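Local coordinates for anti-sigma-factor antagonist (STAS) domain protein (Moorella thermoacetica, PDB 3ZXN), which is an RsbS-type STAS-domain protein of the bacterial stressosome, where it probably takes part in relaying signals to the control of secondary messengers, at residues K9-W14 and K113-A118; V16-T21 and S51-V56; G45-I50 and V79-K84. The protein carries 1 engineered substitution. All blocks are in the same frame, centred on the assembly; numbering follows the deposited sequence. Where two conformers were deposited one is given.

Interaction 1. Residues K9-W14 and K113-A118; sequences KVDDYW and KLKNLA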
ATOM      1  N   LYS A   9     -11.611   2.561   6.036  1.00 29.43           N
ATOM      2  CA  LYS A   9     -10.978   3.348   7.082  1.00 34.55           C
ATOM      3  C   LYS A   9     -11.271   2.693   8.422  1.00 32.93           C
ATOM      4  O   LYS A   9     -12.428   2.449   8.757  1.00 39.29           O
ATOM      5  CB  LYS A   9     -11.479   4.798   7.067  1.00 34.86           C
ATOM      6  CG  LYS A   9     -10.544   5.771   7.786  1.00 36.48           C
ATOM      7  CD  LYS A   9     -10.888   7.222   7.484  1.00 42.28           C
ATOM      8  CE  LYS A   9      -9.687   8.128   7.739  1.00 43.37           C
ATOM      9  NZ  LYS A   9     -10.006   9.570   7.529  1.00 45.42           N
ATOM     10  N   VAL A  10     -10.226   2.374   9.173  1.00 29.06           N
ATOM     11  CA  VAL A  10     -10.405   1.754  10.483  1.00 31.11           C
ATOM     12  C   VAL A  10      -9.606   2.513  11.530  1.00 31.81           C
ATOM     13  O   VAL A  10      -8.394   2.633  11.412  1.00 28.92           O
ATOM     14  CB  VAL A  10      -9.941   0.273  10.508  1.00 34.63           C
ATOM     15  CG1 VAL A  10     -10.344  -0.390  11.849  1.00 32.66           C
ATOM     16  CG2 VAL A  10     -10.522  -0.497   9.330  1.00 37.29           C
ATOM     17  N   ASP A  11     -10.283   3.004  12.571  1.00 32.48           N
ATOM     18  CA  ASP A  11      -9.605   3.766  13.612  1.00 32.45           C
ATOM     19  C   ASP A  11      -8.705   4.841  12.983  1.00 30.45           C
ATOM     20  O   ASP A  11      -7.578   5.041  13.424  1.00 33.86           O
ATOM     21  CB  ASP A  11      -8.750   2.844  14.499  1.00 36.50           C
ATOM     22  CG  ASP A  11      -9.569   1.745  15.172  1.00 42.15           C
ATOM     23  OD1 ASP A  11     -10.796   1.930  15.333  1.00 37.17           O
ATOM     24  OD2 ASP A  11      -8.982   0.699  15.533  1.00 46.65           O
ATOM     25  N   ASP A  12      -9.214   5.506  11.948  1.00 31.80           N
ATOM     26  CA  ASP A  12      -8.492   6.585  11.246  1.00 36.18           C
ATOM     27  C   ASP A  12      -7.330   6.134  10.361  1.00 33.49           C
ATOM     28  O   ASP A  12      -6.593   6.976   9.839  1.00 29.70           O
ATOM     29  CB  ASP A  12      -7.984   7.658  12.213  1.00 37.50           C
ATOM     30  CG  ASP A  12      -9.105   8.482  12.806  1.00 51.24           C
ATOM     31  OD1 ASP A  12     -10.102   8.738  12.094  1.00 49.72           O
ATOM     32  OD2 ASP A  12      -8.985   8.869  13.989  1.00 55.14           O
ATOM     33  N   TYR A  13      -7.160   4.823  10.205  1.00 29.81           N
ATOM     34  CA  TYR A  13      -6.175   4.281   9.266  1.00 27.21           C
ATOM     35  C   TYR A  13      -6.857   3.826   7.981  1.00 28.98           C
ATOM     36  O   TYR A  13      -7.893   3.157   8.020  1.00 26.47           O
ATOM     37  CB  TYR A  13      -5.406   3.111   9.892  1.00 29.20           C
ATOM     38  CG  TYR A  13      -4.470   3.537  10.995  1.00 29.68           C
ATOM     39  CD1 TYR A  13      -3.177   3.939  10.706  1.00 30.84           C
ATOM     40  CD2 TYR A  13      -4.883   3.549  12.326  1.00 30.16           C
ATOM     41  CE1 TYR A  13      -2.311   4.337  11.705  1.00 36.50           C
ATOM     42  CE2 TYR A  13      -4.020   3.952  13.341  1.00 32.15           C
ATOM     43  CZ  TYR A  13      -2.734   4.345  13.018  1.00 35.56           C
ATOM     44  OH  TYR A  13      -1.855   4.749  13.998  1.00 38.34           O
ATOM     45  N   TRP A  14      -6.281   4.209   6.841  1.00 25.55           N
ATOM     46  CA  TRP A  14      -6.746   3.728   5.558  1.00 19.05           C
ATOM     47  C   TRP A  14      -6.270   2.302   5.417  1.00 23.77           C
ATOM     48  O   TRP A  14      -5.117   2.007   5.726  1.00 24.43           O
ATOM     49  CB  TRP A  14      -6.116   4.568   4.415  1.00 18.01           C
ATOM     50  CG  TRP A  14      -6.438   6.042   4.504  1.00 28.34           C
ATOM     51  CD1 TRP A  14      -5.596   7.054   4.903  1.00 27.45           C
ATOM     52  CD2 TRP A  14      -7.686   6.660   4.194  1.00 29.41           C
ATOM     53  NE1 TRP A  14      -6.252   8.267   4.849  1.00 33.15           N
ATOM     54  CE2 TRP A  14      -7.534   8.053   4.412  1.00 30.80           C
ATOM     55  CE3 TRP A  14      -8.915   6.176   3.734  1.00 27.29           C
ATOM     56  CZ2 TRP A  14      -8.566   8.959   4.194  1.00 31.22           C
ATOM     57  CZ3 TRP A  14      -9.945   7.083   3.524  1.00 38.02           C
ATOM     58  CH2 TRP A  14      -9.761   8.459   3.752  1.00 36.30           C
ATOM     59  N   LYS A 113       1.997  -2.187  13.378  1.00 28.76           N
ATOM     60  CA  LYS A 113       3.265  -1.507  13.142  1.00 29.76           C
ATOM     61  C   LYS A 113       3.069   0.008  13.123  1.00 35.91           C
ATOM     62  O   LYS A 113       3.836   0.753  13.724  1.00 38.07           O
ATOM     63  CB  LYS A 113       3.896  -1.988  11.830  1.00 31.21           C
ATOM     64  CG  LYS A 113       5.279  -1.406  11.537  1.00 38.20           C
ATOM     65  CD  LYS A 113       5.855  -2.007  10.253  1.00 38.24           C
ATOM     66  CE  LYS A 113       7.315  -1.616  10.021  1.00 47.94           C
ATOM     67  NZ  LYS A 113       8.248  -2.256  10.999  1.00 49.55           N
ATOM     68  N   LEU A 114       2.029   0.458  12.440  1.00 31.84           N
ATOM     69  CA  LEU A 114       1.765   1.882  12.332  1.00 39.52           C
ATOM     70  C   LEU A 114       1.436   2.486  13.694  1.00 40.76           C
ATOM     71  O   LEU A 114       1.904   3.568  14.023  1.00 37.38           O
ATOM     72  CB  LEU A 114       0.649   2.147  11.322  1.00 32.07           C
ATOM     73  CG  LEU A 114       1.139   1.958   9.883  1.00 33.94           C
ATOM     74  CD1 LEU A 114       0.255   2.670   8.854  1.00 32.48           C
ATOM     75  CD2 LEU A 114       2.564   2.475   9.779  1.00 40.77           C
ATOM     76  N   LYS A 115       0.652   1.775  14.496  1.00 34.90           N
ATOM     77  CA  LYS A 115       0.284   2.292  15.805  1.00 37.00           C
ATOM     78  C   LYS A 115       1.484   2.309  16.742  1.00 49.00           C
ATOM     79  O   LYS A 115       1.614   3.205  17.576  1.00 50.18           O
ATOM     80  CB  LYS A 115      -0.835   1.467  16.420  1.00 34.31           C
ATOM     81  CG  LYS A 115      -2.151   1.527  15.677  1.00 31.75           C
ATOM     82  CD  LYS A 115      -3.055   0.415  16.180  1.00 39.98           C
ATOM     83  CE  LYS A 115      -4.287   0.239  15.321  1.00 40.36           C
ATOM     84  NZ  LYS A 115      -5.253  -0.710  15.986  1.00 44.11           N
ATOM     85  N   ASN A 116       2.354   1.314  16.608  1.00 48.42           N
ATOM     86  CA  ASN A 116       3.549   1.236  17.442  1.00 53.83           C
ATOM     87  C   ASN A 116       4.527   2.376  17.164  1.00 55.91           C
ATOM     88  O   ASN A 116       5.034   3.011  18.090  1.00 58.65           O
ATOM     89  CB  ASN A 116       4.247  -0.121  17.281  1.00 50.86           C
ATOM     90  CG  ASN A 116       3.871  -1.104  18.372  1.00 64.58           C
ATOM     91  OD1 ASN A 116       4.366  -1.016  19.499  1.00 77.29           O
ATOM     92  ND2 ASN A 116       2.992  -2.050  18.047  1.00 60.40           N
ATOM     93  N   LEU A 117       4.788   2.627  15.885  1.00 53.64           N
ATOM     94  CA  LEU A 117       5.644   3.737  15.480  1.00 53.84           C
ATOM     95  C   LEU A 117       5.095   5.064  15.997  1.00 55.77           C
ATOM     96  O   LEU A 117       5.848   5.912  16.474  1.00 67.49           O
ATOM     97  CB  LEU A 117       5.792   3.783  13.954  1.00 56.34           C
ATOM     98  CG  LEU A 117       6.516   2.605  13.287  1.00 62.70           C
ATOM     99  CD1 LEU A 117       6.603   2.777  11.765  1.00 49.77           C
ATOM    100  CD2 LEU A 117       7.904   2.417  13.890  1.00 66.52           C
ATOM    101  N   ALA A 118       3.782   5.236  15.907  1.00 54.96           N
ATOM    102  CA  ALA A 118       3.142   6.482  16.325  1.00 61.60           C
ATOM    103  C   ALA A 118       3.175   6.672  17.840  1.00 66.14           C
ATOM    104  O   ALA A 118       3.514   7.748  18.331  1.00 67.09           O
ATOM    105  CB  ALA A 118       1.702   6.545  15.810  1.00 58.38           C
TER
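Y13 reaches out from the start of strand 13-17 and sets its ring against the side chains of L114 and K115 on helix 107-118. CG stands anti to the carbonyl carbon (chi1 -70°), which turns the ring toward the helix. One side of the ring runs past L114, with Y13 CE1 3.7 Å from L114 CB, the two side chains sliding by each other in opposite directions. At its far end the phenol meets K115: Y13 OH lies 3.6 Å from K115 CG, and no hydrogen bond crosses between the segments. Beyond CG the lysine runs extended toward the hairpin turn, bringing K115 NZ to 4.0 Å from D11 OD2. That is too long for a salt bridge, although the opposite charges probably attract. The type I' turn from V10 to Y13 is closed by two backbone hydrogen bonds between its end residues; V10 O also lies in plane at the edge of the tyrosine ring. Y13 thus joins the hairpin of strands 7-10 and 13-17 to the last helix. L114 continues inward onto P77, in the loop before strand 78-81, and onto V79 of that strand, Y13 also touches K44, and the next residue, W14, packs on helix 25-38.

Interaction 2. Residues V16-T21 and S51-V56; sequences VAIEET and SALEVV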
ATOM      1  N   VAL A  16      -6.426  -1.024   2.586  1.00 25.94           N
ATOM      2  CA  VAL A  16      -6.714  -1.448   1.225  1.00 24.70           C
ATOM      3  C   VAL A  16      -6.130  -2.836   0.978  1.00 27.97           C
ATOM      4  O   VAL A  16      -4.993  -3.106   1.351  1.00 27.05           O
ATOM      5  CB  VAL A  16      -6.058  -0.483   0.181  1.00 28.87           C
ATOM      6  CG1 VAL A  16      -6.210  -1.032  -1.235  1.00 28.65           C
ATOM      7  CG2 VAL A  16      -6.649   0.914   0.290  1.00 28.94           C
ATOM      8  N   ALA A  17      -6.902  -3.713   0.345  1.00 24.86           N
ATOM      9  CA  ALA A  17      -6.346  -4.974  -0.131  1.00 28.85           C
ATOM     10  C   ALA A  17      -6.522  -5.063  -1.634  1.00 30.64           C
ATOM     11  O   ALA A  17      -7.634  -4.967  -2.147  1.00 39.35           O
ATOM     12  CB  ALA A  17      -6.997  -6.177   0.564  1.00 28.98           C
ATOM     13  N   ILE A  18      -5.414  -5.247  -2.334  1.00 28.09           N
ATOM     14  CA  ILE A  18      -5.442  -5.315  -3.791  1.00 32.50           C
ATOM     15  C   ILE A  18      -5.607  -6.758  -4.246  1.00 36.10           C
ATOM     16  O   ILE A  18      -4.789  -7.617  -3.917  1.00 37.79           O
ATOM     17  CB  ILE A  18      -4.172  -4.711  -4.395  1.00 34.05           C
ATOM     18  CG1 ILE A  18      -4.091  -3.215  -4.074  1.00 32.97           C
ATOM     19  CG2 ILE A  18      -4.150  -4.911  -5.908  1.00 38.70           C
ATOM     20  CD1 ILE A  18      -2.766  -2.584  -4.453  1.00 35.36           C
ATOM     21  N   GLU A  19      -6.677  -7.025  -4.991  1.00 42.43           N
ATOM     22  CA  GLU A  19      -6.955  -8.372  -5.483  1.00 46.72           C
ATOM     23  C   GLU A  19      -6.587  -8.495  -6.969  1.00 47.69           C
ATOM     24  O   GLU A  19      -6.246  -7.503  -7.615  1.00 45.29           O
ATOM     25  CB  GLU A  19      -8.426  -8.731  -5.241  1.00 46.31           C
ATOM     26  CG  GLU A  19      -8.885  -8.592  -3.775  1.00 50.60           C
ATOM     27  CD  GLU A  19      -8.470  -9.774  -2.884  1.00 50.21           C
ATOM     28  OE1 GLU A  19      -8.420 -10.916  -3.397  1.00 48.27           O
ATOM     29  OE2 GLU A  19      -8.198  -9.559  -1.672  1.00 42.59           O
ATOM     30  N   GLU A  20      -6.634  -9.711  -7.507  1.00 49.33           N
ATOM     31  CA  GLU A  20      -6.348  -9.919  -8.928  1.00 54.41           C
ATOM     32  C   GLU A  20      -7.351  -9.147  -9.785  1.00 53.96           C
ATOM     33  O   GLU A  20      -8.554  -9.192  -9.530  1.00 54.83           O
ATOM     34  CB  GLU A  20      -6.402 -11.411  -9.270  1.00 54.88           C
ATOM     35  CG  GLU A  20      -5.335 -12.270  -8.593  1.00 51.76           C
ATOM     36  CD  GLU A  20      -3.954 -12.080  -9.201  1.00 55.54           C
ATOM     37  OE1 GLU A  20      -3.749 -11.052  -9.888  1.00 53.06           O
ATOM     38  OE2 GLU A  20      -3.079 -12.958  -8.999  1.00 49.55           O
ATOM     39  N   THR A  21      -6.863  -8.423 -10.790  1.00 64.23           N
ATOM     40  CA  THR A  21      -7.759  -7.656 -11.663  1.00 63.91           C
ATOM     41  C   THR A  21      -7.701  -8.115 -13.120  1.00 73.62           C
ATOM     42  O   THR A  21      -6.627  -8.173 -13.732  1.00 65.65           O
ATOM     43  CB  THR A  21      -7.512  -6.131 -11.588  1.00 66.17           C
ATOM     44  OG1 THR A  21      -6.141  -5.834 -11.896  1.00 56.86           O
ATOM     45  CG2 THR A  21      -7.856  -5.609 -10.201  1.00 67.52           C
ATOM     46  N   SER A  51      -1.262  -9.555  -0.896  1.00 27.68           N
ATOM     47  CA  SER A  51      -1.117 -11.014  -0.814  1.00 28.23           C
ATOM     48  C   SER A  51      -1.872 -11.762  -1.916  1.00 31.34           C
ATOM     49  O   SER A  51      -1.484 -12.866  -2.312  1.00 28.77           O
ATOM     50  CB  SER A  51      -1.543 -11.533   0.565  1.00 22.71           C
ATOM     51  OG  SER A  51      -2.898 -11.247   0.825  1.00 26.75           O
ATOM     52  N   ALA A  52      -2.945 -11.155  -2.411  1.00 29.13           N
ATOM     53  CA  ALA A  52      -3.770 -11.768  -3.456  1.00 34.68           C
ATOM     54  C   ALA A  52      -3.070 -11.929  -4.821  1.00 39.52           C
ATOM     55  O   ALA A  52      -3.446 -12.801  -5.614  1.00 34.48           O
ATOM     56  CB  ALA A  52      -5.072 -10.999  -3.610  1.00 34.89           C
ATOM     57  N   LEU A  53      -2.062 -11.095  -5.087  1.00 32.85           N
ATOM     58  CA  LEU A  53      -1.371 -11.092  -6.383  1.00 36.92           C
ATOM     59  C   LEU A  53      -0.356 -12.226  -6.542  1.00 39.53           C
ATOM     60  O   LEU A  53       0.659 -12.271  -5.848  1.00 39.31           O
ATOM     61  CB  LEU A  53      -0.675  -9.743  -6.624  1.00 32.80           C
ATOM     62  CG  LEU A  53      -1.559  -8.501  -6.439  1.00 33.65           C
ATOM     63  CD1 LEU A  53      -0.776  -7.248  -6.747  1.00 37.73           C
ATOM     64  CD2 LEU A  53      -2.805  -8.569  -7.303  1.00 37.96           C
ATOM     65  N   GLU A  54      -0.626 -13.132  -7.475  1.00 42.15           N
ATOM     66  CA  GLU A  54       0.260 -14.265  -7.722  1.00 48.79           C
ATOM     67  C   GLU A  54       1.610 -13.767  -8.228  1.00 44.33           C
ATOM     68  O   GLU A  54       2.660 -14.208  -7.770  1.00 44.63           O
ATOM     69  CB  GLU A  54      -0.376 -15.218  -8.737  1.00 51.22           C
ATOM     70  CG  GLU A  54       0.335 -16.546  -8.870  1.00 63.98           C
ATOM     71  CD  GLU A  54       0.546 -17.228  -7.530  1.00 62.25           C
ATOM     72  OE1 GLU A  54      -0.332 -17.102  -6.645  1.00 64.20           O
ATOM     73  OE2 GLU A  54       1.597 -17.883  -7.364  1.00 64.01           O
ATOM     74  N   VAL A  55       1.562 -12.842  -9.180  1.00 43.19           N
ATOM     75  CA  VAL A  55       2.746 -12.163  -9.676  1.00 45.43           C
ATOM     76  C   VAL A  55       2.491 -10.663  -9.617  1.00 43.19           C
ATOM     77  O   VAL A  55       1.344 -10.218  -9.698  1.00 45.43           O
ATOM     78  CB  VAL A  55       3.084 -12.579 -11.137  1.00 48.18           C
ATOM     79  CG1 VAL A  55       1.965 -12.186 -12.092  1.00 44.56           C
ATOM     80  CG2 VAL A  55       4.392 -11.960 -11.579  1.00 54.81           C
ATOM     81  N   VAL A  56       3.545  -9.873  -9.462  1.00 43.17           N
ATOM     82  CA  VAL A  56       3.357  -8.430  -9.487  1.00 49.78           C
ATOM     83  C   VAL A  56       3.930  -7.839 -10.766  1.00 45.71           C
ATOM     84  O   VAL A  56       5.053  -8.142 -11.163  1.00 53.30           O
ATOM     85  CB  VAL A  56       3.894  -7.725  -8.223  1.00 42.96           C
ATOM     86  CG1 VAL A  56       3.552  -6.257  -8.258  1.00 46.84           C
ATOM     87  CG2 VAL A  56       3.283  -8.349  -6.984  1.00 40.32           C
TER
HETATM   88  O   HOH W   1      -4.487  -8.833  -1.277  1.00 24.12           O
HETATM   89  O   HOH W   2      -1.128 -12.058 -10.746  1.00 49.35           O
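E19 and E20 run past A52 and L53 as two irregular backbones, with E19 CA 5.1 Å from A52 CA and no direct main-chain hydrogen bond between them. A water fills in instead, accepting from A52 N and lying 2.9 Å from I18 O. The direct polar link comes from E20. Its chain folds at chi2 (-74°), carrying the carboxylate across L53 to the backbone of E54, where E54 N donates to E20 OE2 at 2.9 Å. The bond is almost straight at the hydrogen (176°), but the donor sits well above the carboxylate plane, 41° out of it. A second water accepts from V55 N and lies 2.8 Å from E20 OE2, extending the link along the loop. Underneath, L53 CD2 tucks in 3.6 Å from E19 O and also meets I18 CG2, while the methyl of A52 is covered by the end of E19, with A52 CB 3.4 Å from E19 OE1. The carboxylate of E54 turns elsewhere, to a salt bridge with K84. Both segments carry the chain off the C-terminal ends of neighbouring parallel strands 13-17 and 45-49; the second leads into helix 58-74, whose start probably matches the phosphorylation site of related STAS antagonists.

Interaction 3. Residues G45-I50 and V79-K84; sequences GLVIDI and VLTGIK
D49 and T81 pair on neighbouring parallel strands, their side chains crossing at about a right angle. D49 CB starts 3.1 Å from T81 OG1. With CG anti to the backbone N (chi1 -177°), D49 CG passes T81 OG1 at 3.4 Å, and D49 OD2 then accepts a hydrogen bond from T81 OG1 at 2.8 Å, on the anti side of the carboxylate and 21° out of its plane. The other oxygen, OD1, takes the hydroxyl of S51, so both ends are held and the group's rotation is fixed. An alanine here would remove both acceptors and would probably leave the hydroxyls of T81 and S51 without these mates, free to turn. G82 completes the fit: a CB on it would run into D49 OD2.

On the same face V47 and V79, each modelled in two conformers, lie side by side in one of them, with V47 under L107 and L111 of helix 107-118. The opposite face carries I48 and L80, turned to helix 58-74, with L80 CD1 4.1 Å from I50 CG2. Four backbone hydrogen bonds, from V79 N to L46 O through to I50 N to T81 O, zip the strands. They are the two strands of a beta-alpha-beta crossover through helix 58-74, part of the central sheet of the STAS fold.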
ATOM      1  N   GLY A  45      -2.612   6.989   8.829  1.00 28.36           N
ATOM      2  CA  GLY A  45      -1.712   6.120   8.090  1.00 25.53           C
ATOM      3  C   GLY A  45      -2.425   5.284   7.053  1.00 24.25           C
ATOM      4  O   GLY A  45      -3.644   5.330   6.939  1.00 26.11           O
ATOM      5  N   LEU A  46      -1.646   4.505   6.311  1.00 21.06           N
ATOM      6  CA  LEU A  46      -2.153   3.762   5.187  1.00 22.12           C
ATOM      7  C   LEU A  46      -1.527   2.366   5.176  1.00 21.73           C
ATOM      8  O   LEU A  46      -0.309   2.223   5.274  1.00 25.17           O
ATOM      9  CB  LEU A  46      -1.811   4.511   3.877  1.00 19.96           C
ATOM     10  CG  LEU A  46      -2.000   3.764   2.559  1.00 22.24           C
ATOM     11  CD1 LEU A  46      -3.439   3.362   2.399  1.00 23.25           C
ATOM     12  CD2 LEU A  46      -1.558   4.634   1.364  1.00 26.09           C
ATOM     13  N   VAL A  47      -2.373   1.349   5.063  1.00 23.33           N
ATOM     14  CA  VAL A  47      -1.919  -0.039   4.929  0.71 22.86           C
ATOM     15  C   VAL A  47      -2.436  -0.606   3.623  1.00 21.10           C
ATOM     16  O   VAL A  47      -3.637  -0.549   3.349  1.00 24.52           O
ATOM     17  CB  VAL A  47      -2.461  -0.957   6.061  0.71 24.30           C
ATOM     18  CG1 VAL A  47      -1.803  -2.344   5.965  0.71 19.74           C
ATOM     19  CG2 VAL A  47      -2.241  -0.331   7.424  0.71 27.32           C
ATOM     20  N   ILE A  48      -1.538  -1.147   2.804  1.00 22.61           N
ATOM     21  CA  ILE A  48      -1.971  -1.762   1.558  1.00 19.64           C
ATOM     22  C   ILE A  48      -1.465  -3.196   1.492  1.00 21.71           C
ATOM     23  O   ILE A  48      -0.269  -3.429   1.604  1.00 22.03           O
ATOM     24  CB  ILE A  48      -1.437  -1.022   0.317  1.00 20.52           C
ATOM     25  CG1 ILE A  48      -1.977   0.413   0.268  1.00 22.73           C
ATOM     26  CG2 ILE A  48      -1.828  -1.804  -0.930  1.00 23.86           C
ATOM     27  CD1 ILE A  48      -1.458   1.220  -0.991  1.00 23.02           C
ATOM     28  N   ASP A  49      -2.378  -4.144   1.295  1.00 25.03           N
ATOM     29  CA  ASP A  49      -2.005  -5.557   1.251  1.00 26.81           C
ATOM     30  C   ASP A  49      -2.070  -6.079  -0.174  1.00 23.63           C
ATOM     31  O   ASP A  49      -3.057  -5.867  -0.874  1.00 25.67           O
ATOM     32  CB  ASP A  49      -2.910  -6.411   2.154  1.00 23.67           C
ATOM     33  CG  ASP A  49      -2.497  -7.876   2.171  1.00 25.75           C
ATOM     34  OD1 ASP A  49      -2.872  -8.614   1.235  1.00 26.96           O
ATOM     35  OD2 ASP A  49      -1.797  -8.279   3.119  1.00 26.82           O
ATOM     36  N   ILE A  50      -1.030  -6.796  -0.580  1.00 20.59           N
ATOM     37  CA  ILE A  50      -0.982  -7.354  -1.929  1.00 22.69           C
ATOM     38  C   ILE A  50      -0.881  -8.878  -1.983  1.00 28.52           C
ATOM     39  O   ILE A  50      -0.487  -9.430  -3.008  1.00 27.49           O
ATOM     40  CB  ILE A  50       0.187  -6.725  -2.739  1.00 24.86           C
ATOM     41  CG1 ILE A  50       1.532  -6.972  -2.032  1.00 23.68           C
ATOM     42  CG2 ILE A  50      -0.059  -5.247  -2.894  1.00 27.55           C
ATOM     43  CD1 ILE A  50       2.787  -6.642  -2.898  1.00 26.40           C
ATOM     44  N   VAL A  79       2.499   1.322   5.242  1.00 24.53           N
ATOM     45  CA  VAL A  79       3.052  -0.025   5.325  0.67 24.40           C
ATOM     46  C   VAL A  79       2.464  -0.914   4.224  1.00 23.85           C
ATOM     47  O   VAL A  79       1.266  -0.885   3.953  1.00 23.09           O
ATOM     48  CB  VAL A  79       2.872  -0.651   6.751  0.67 26.42           C
ATOM     49  CG1 VAL A  79       1.411  -0.783   7.104  0.67 23.81           C
ATOM     50  CG2 VAL A  79       3.595  -2.001   6.866  0.67 25.79           C
ATOM     51  N   LEU A  80       3.341  -1.676   3.569  1.00 21.32           N
ATOM     52  CA  LEU A  80       2.956  -2.593   2.504  1.00 22.31           C
ATOM     53  C   LEU A  80       3.016  -3.999   3.092  1.00 24.24           C
ATOM     54  O   LEU A  80       3.995  -4.333   3.757  1.00 24.95           O
ATOM     55  CB  LEU A  80       3.942  -2.491   1.332  1.00 23.13           C
ATOM     56  CG  LEU A  80       3.641  -3.316   0.079  1.00 23.78           C
ATOM     57  CD1 LEU A  80       2.371  -2.809  -0.613  1.00 26.50           C
ATOM     58  CD2 LEU A  80       4.830  -3.306  -0.890  1.00 22.68           C
ATOM     59  N   THR A  81       1.969  -4.794   2.873  1.00 20.76           N
ATOM     60  CA  THR A  81       1.845  -6.091   3.539  1.00 24.67           C
ATOM     61  C   THR A  81       1.512  -7.230   2.572  1.00 25.24           C
ATOM     62  O   THR A  81       1.023  -6.995   1.461  1.00 22.49           O
ATOM     63  CB  THR A  81       0.775  -6.064   4.700  1.00 24.15           C
ATOM     64  OG1 THR A  81      -0.545  -5.957   4.161  1.00 21.58           O
ATOM     65  CG2 THR A  81       1.011  -4.901   5.663  1.00 21.08           C
ATOM     66  N   GLY A  82       1.783  -8.466   3.011  1.00 27.03           N
ATOM     67  CA  GLY A  82       1.456  -9.664   2.245  1.00 22.04           C
ATOM     68  C   GLY A  82       2.381  -9.897   1.057  1.00 29.12           C
ATOM     69  O   GLY A  82       1.917 -10.165  -0.045  1.00 28.90           O
ATOM     70  N   ILE A  83       3.688  -9.789   1.287  1.00 28.94           N
ATOM     71  CA  ILE A  83       4.699  -9.878   0.233  1.00 29.34           C
ATOM     72  C   ILE A  83       5.505 -11.182   0.319  1.00 32.29           C
ATOM     73  O   ILE A  83       6.417 -11.314   1.143  1.00 29.94           O
ATOM     74  CB  ILE A  83       5.710  -8.730   0.334  1.00 27.24           C
ATOM     75  CG1 ILE A  83       4.988  -7.377   0.375  1.00 27.13           C
ATOM     76  CG2 ILE A  83       6.714  -8.803  -0.821  1.00 32.37           C
ATOM     77  CD1 ILE A  83       5.889  -6.229   0.776  1.00 30.52           C
ATOM     78  N   LYS A  84       5.182 -12.131  -0.546  1.00 35.30           N
ATOM     79  CA  LYS A  84       5.903 -13.397  -0.560  1.00 39.91           C
ATOM     80  C   LYS A  84       7.284 -13.183  -1.159  1.00 32.80           C
ATOM     81  O   LYS A  84       7.490 -12.236  -1.925  1.00 33.95           O
ATOM     82  CB  LYS A  84       5.124 -14.458  -1.342  1.00 37.79           C
ATOM     83  CG  LYS A  84       4.892 -14.116  -2.813  1.00 43.76           C
ATOM     84  CD  LYS A  84       3.996 -15.170  -3.448  1.00 47.51           C
ATOM     85  CE  LYS A  84       3.810 -14.929  -4.932  1.00 51.25           C
ATOM     86  NZ  LYS A  84       2.967 -15.990  -5.551  1.00 55.78           N
TER

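In the fold
Interaction 3 is the core of the set, its centre about 5 Å from the centre of the chain, with backbone bonds and apolar packing between central strands. Interactions 1 and 2 are partly buried and lie on opposite sides of that centre, about 22 Å apart. Both use strand 13-17, whose backbone pairs with strand 45-49 at W14 and V16, tying them to interaction 3. Their chemistry differs: 9-14 with 113-118 rests on an aromatic ring against a helix, with charges only loosely matched, whereas 16-21 with 51-56 relies on a glutamate and waters gripping loop backbone. E54 and K84 salt-bridge the loop regions of interactions 2 and 3.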